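Local coordinates for protein endo-beta-1,4-mannanase (Alicyclobacillus acidocaldarius, PDB 4CD7) that probably hydrolyses internal beta-1,4-mannosidic bonds of mannans, as an endo-acting beta-mannanase of a glycoside hydrolase family, at residues V177-N182 and R190-V195. Sequence-based numbering, arbitrary orientation.
Sequences VTYNCN and RFWDAV. With MAN (alpha-D-mannopyranose), chain C; BMA (beta-D-mannopyranose), chain B.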
loop_
_atom_site.group_PDB
_atom_site.type_symbol
_atom_site.label_atom_id
_atom_site.label_comp_id
_atom_site.label_asym_id
_atom_site.label_seq_id
_atom_site.Cartn_x
_atom_site.Cartn_y
_atom_site.Cartn_z
ATOM N N VAL A 177 -12.586 0.513 4.801
ATOM C CA VAL A 177 -11.740 1.659 4.522
ATOM C C VAL A 177 -10.559 1.632 5.487
ATOM O O VAL A 177 -10.741 1.417 6.677
ATOM C CB VAL A 177 -12.513 2.996 4.685
ATOM C CG1 VAL A 177 -11.578 4.182 4.594
ATOM C CG2 VAL A 177 -13.626 3.087 3.646
ATOM N N THR A 178 -9.361 1.836 4.950
ATOM C CA THR A 178 -8.182 2.042 5.779
ATOM C C THR A 178 -7.446 3.293 5.350
ATOM O O THR A 178 -7.683 3.835 4.274
ATOM C CB THR A 178 -7.235 0.816 5.705
ATOM O OG1 THR A 178 -6.235 0.907 6.722
ATOM C CG2 THR A 178 -6.578 0.688 4.302
ATOM N N TYR A 179 -6.599 3.784 6.234
ATOM C CA TYR A 179 -5.564 4.775 5.906
ATOM C C TYR A 179 -4.237 4.109 6.289
ATOM O O TYR A 179 -4.127 3.548 7.375
ATOM C CB TYR A 179 -5.758 6.109 6.684
ATOM C CG TYR A 179 -4.596 7.027 6.535
ATOM C CD1 TYR A 179 -4.376 7.732 5.337
ATOM C CD2 TYR A 179 -3.656 7.176 7.554
ATOM C CE1 TYR A 179 -3.271 8.537 5.155
ATOM C CE2 TYR A 179 -2.555 8.001 7.368
ATOM C CZ TYR A 179 -2.363 8.689 6.192
ATOM O OH TYR A 179 -1.223 9.478 6.021
ATOM N N ASN A 180 -3.252 4.242 5.399
ATOM C CA ASN A 180 -1.918 3.655 5.458
ATOM C C ASN A 180 -0.905 4.758 5.877
ATOM O O ASN A 180 -0.467 5.588 5.077
ATOM C CB ASN A 180 -1.669 3.051 4.054
ATOM C CG ASN A 180 -0.254 2.542 3.759
ATOM O OD1 ASN A 180 -0.016 2.103 2.607
ATOM N ND2 ASN A 180 0.662 2.560 4.717
ATOM N N CYS A 181 -0.539 4.770 7.150
ATOM C CA CYS A 181 0.463 5.736 7.652
ATOM C C CYS A 181 1.860 5.171 7.461
ATOM O O CYS A 181 2.028 3.972 7.182
ATOM C CB CYS A 181 0.230 6.087 9.133
ATOM S SG CYS A 181 0.634 4.779 10.311
ATOM N N ASN A 182 2.863 6.034 7.578
ATOM C CA ASN A 182 4.254 5.590 7.485
ATOM C C ASN A 182 4.651 4.874 8.772
ATOM O O ASN A 182 4.067 5.109 9.832
ATOM C CB ASN A 182 5.202 6.765 7.216
ATOM C CG ASN A 182 6.522 6.309 6.616
ATOM O OD1 ASN A 182 6.578 5.282 5.946
ATOM N ND2 ASN A 182 7.602 7.059 6.879
ATOM N N ARG A 190 -4.335 10.999 14.290
ATOM C CA ARG A 190 -5.419 11.421 15.182
ATOM C C ARG A 190 -6.802 10.911 14.772
ATOM O O ARG A 190 -7.773 11.070 15.544
ATOM C CB ARG A 190 -5.456 12.953 15.263
ATOM C CG ARG A 190 -4.205 13.567 15.901
ATOM C CD ARG A 190 -4.375 15.066 15.967
ATOM N NE ARG A 190 -5.614 15.323 16.707
ATOM C CZ ARG A 190 -5.684 15.597 18.002
ATOM N NH1 ARG A 190 -4.576 15.730 18.724
ATOM N NH2 ARG A 190 -6.876 15.779 18.564
ATOM N N PHE A 191 -6.895 10.324 13.578
ATOM C CA PHE A 191 -8.210 10.007 12.973
ATOM C C PHE A 191 -8.443 8.525 12.748
ATOM O O PHE A 191 -9.242 8.161 11.903
ATOM C CB PHE A 191 -8.461 10.827 11.681
ATOM C CG PHE A 191 -7.333 10.800 10.656
ATOM C CD1 PHE A 191 -7.277 9.825 9.667
ATOM C CD2 PHE A 191 -6.347 11.774 10.674
ATOM C CE1 PHE A 191 -6.241 9.822 8.719
ATOM C CE2 PHE A 191 -5.322 11.783 9.738
ATOM C CZ PHE A 191 -5.278 10.819 8.757
ATOM N N TRP A 192 -7.804 7.650 13.534
ATOM C CA TRP A 192 -8.047 6.217 13.364
ATOM C C TRP A 192 -9.508 5.841 13.597
ATOM O O TRP A 192 -9.998 4.857 13.032
ATOM C CB TRP A 192 -7.140 5.364 14.254
ATOM C CG TRP A 192 -5.688 5.370 13.926
ATOM C CD1 TRP A 192 -4.670 5.587 14.798
ATOM C CD2 TRP A 192 -5.082 5.095 12.652
ATOM N NE1 TRP A 192 -3.464 5.441 14.167
ATOM C CE2 TRP A 192 -3.684 5.176 12.833
ATOM C CE3 TRP A 192 -5.589 4.787 11.370
ATOM C CZ2 TRP A 192 -2.784 4.992 11.787
ATOM C CZ3 TRP A 192 -4.691 4.557 10.326
ATOM C CH2 TRP A 192 -3.305 4.663 10.529
ATOM N N ASP A 193 -10.223 6.599 14.427
ATOM C CA ASP A 193 -11.650 6.305 14.657
ATOM C C ASP A 193 -12.500 6.413 13.353
ATOM O O ASP A 193 -13.571 5.836 13.270
ATOM C CB ASP A 193 -12.232 7.242 15.706
ATOM C CG ASP A 193 -12.124 8.702 15.293
ATOM O OD1 ASP A 193 -10.994 9.240 15.268
ATOM O OD2 ASP A 193 -13.157 9.301 14.937
ATOM N N ALA A 194 -11.997 7.130 12.356
ATOM C CA ALA A 194 -12.742 7.402 11.126
ATOM C C ALA A 194 -12.564 6.327 10.045
ATOM O O ALA A 194 -13.241 6.382 9.012
ATOM C CB ALA A 194 -12.364 8.766 10.588
ATOM N N VAL A 195 -11.680 5.353 10.280
ATOM C CA VAL A 195 -11.455 4.234 9.351
ATOM C C VAL A 195 -11.767 2.898 10.034
ATOM O O VAL A 195 -11.967 2.838 11.251
ATOM C CB VAL A 195 -10.035 4.258 8.738
ATOM C CG1 VAL A 195 -9.783 5.564 8.038
ATOM C CG2 VAL A 195 -8.955 4.042 9.784
HETATM C C1 MAN C . 12.895 8.152 7.447
HETATM C C2 MAN C . 11.534 7.505 7.336
HETATM C C3 MAN C . 11.446 6.963 5.915
HETATM C C4 MAN C . 11.607 8.120 4.920
HETATM C C5 MAN C . 12.808 9.037 5.229
HETATM C C6 MAN C . 12.659 10.367 4.495
HETATM O O1 MAN C . 13.962 7.302 7.866
HETATM O O2 MAN C . 10.501 8.458 7.610
HETATM O O3 MAN C . 10.229 6.288 5.703
HETATM O O4 MAN C . 11.815 7.593 3.628
HETATM O O5 MAN C . 13.008 9.307 6.625
HETATM O O6 MAN C . 13.895 10.675 3.914
HETATM C C1 BMA B . 10.631 7.301 2.883
HETATM C C2 BMA B . 10.967 7.398 1.394
HETATM C C3 BMA B . 9.738 7.039 0.572
HETATM C C4 BMA B . 9.106 5.734 1.050
HETATM C C5 BMA B . 8.907 5.701 2.560
HETATM C C6 BMA B . 8.433 4.333 3.020
HETATM O O2 BMA B . 12.053 6.534 1.040
HETATM O O3 BMA B . 10.015 6.935 -0.830
HETATM O O4 BMA B . 7.818 5.638 0.443
HETATM O O5 BMA B . 10.129 6.003 3.213
HETATM O O6 BMA B . 8.469 4.264 4.447
#
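Phe191 turns its edge onto one face of the Tyr179 ring, CE1 standing 3.8 Å above that plane and shifted toward its rim, with the two planes at 59°, an edge-to-face pair. The Tyr179 side chain points outward from 176-182, the fifth strand of the parallel TIM barrel, and the 3-10 turn in the loop leading to strand 197-201 packs against that outer surface. Trp192 meets the same tyrosine at the ring edge, its CH2 3.9 Å from Tyr179 CD2. The six-membered rim of the indole is also directed in plane at the backbone, where CZ3 approaches Tyr179 O to 3.2 Å, and at Cys181, whose SG lies 3.7 Å from Trp192 CZ2 in an edge-on sulfur-aromatic contact. The tyrosine ring thus has Phe191 over a face and Trp192 at its edge; a chi1 of 170°, which sets CG opposite the backbone N, carries it out beside the loop, and its hydroxyl is held by Glu156 and Met152 N. Lower on the strand, Val195 sets CB against Val177 O, while the CG1 methyls of Val177 and Val195 meet at 4.1 Å.

Beyond this apolar layer, Trp192 NE1 bonds to Glu186 O, fixing the indole from its far side, and helix 159-172 flanks Phe191 through Ile166 and Arg163. At its C-terminal end the strand reaches bound sugars: Asn182 takes a hydrogen bond from O6 of beta-D-mannopyranose, also bound by Glu151, through its OD1 and gives one through ND2 to alpha-D-mannopyranose, also bound by His183. Replacing this amide by the methyl of an alanine is likely to leave both sugar hydroxyls without these partners. The ND2 bond is almost straight, 3.0 Å from Asn182 ND2 to O3 of alpha-D-mannopyranose at 176°.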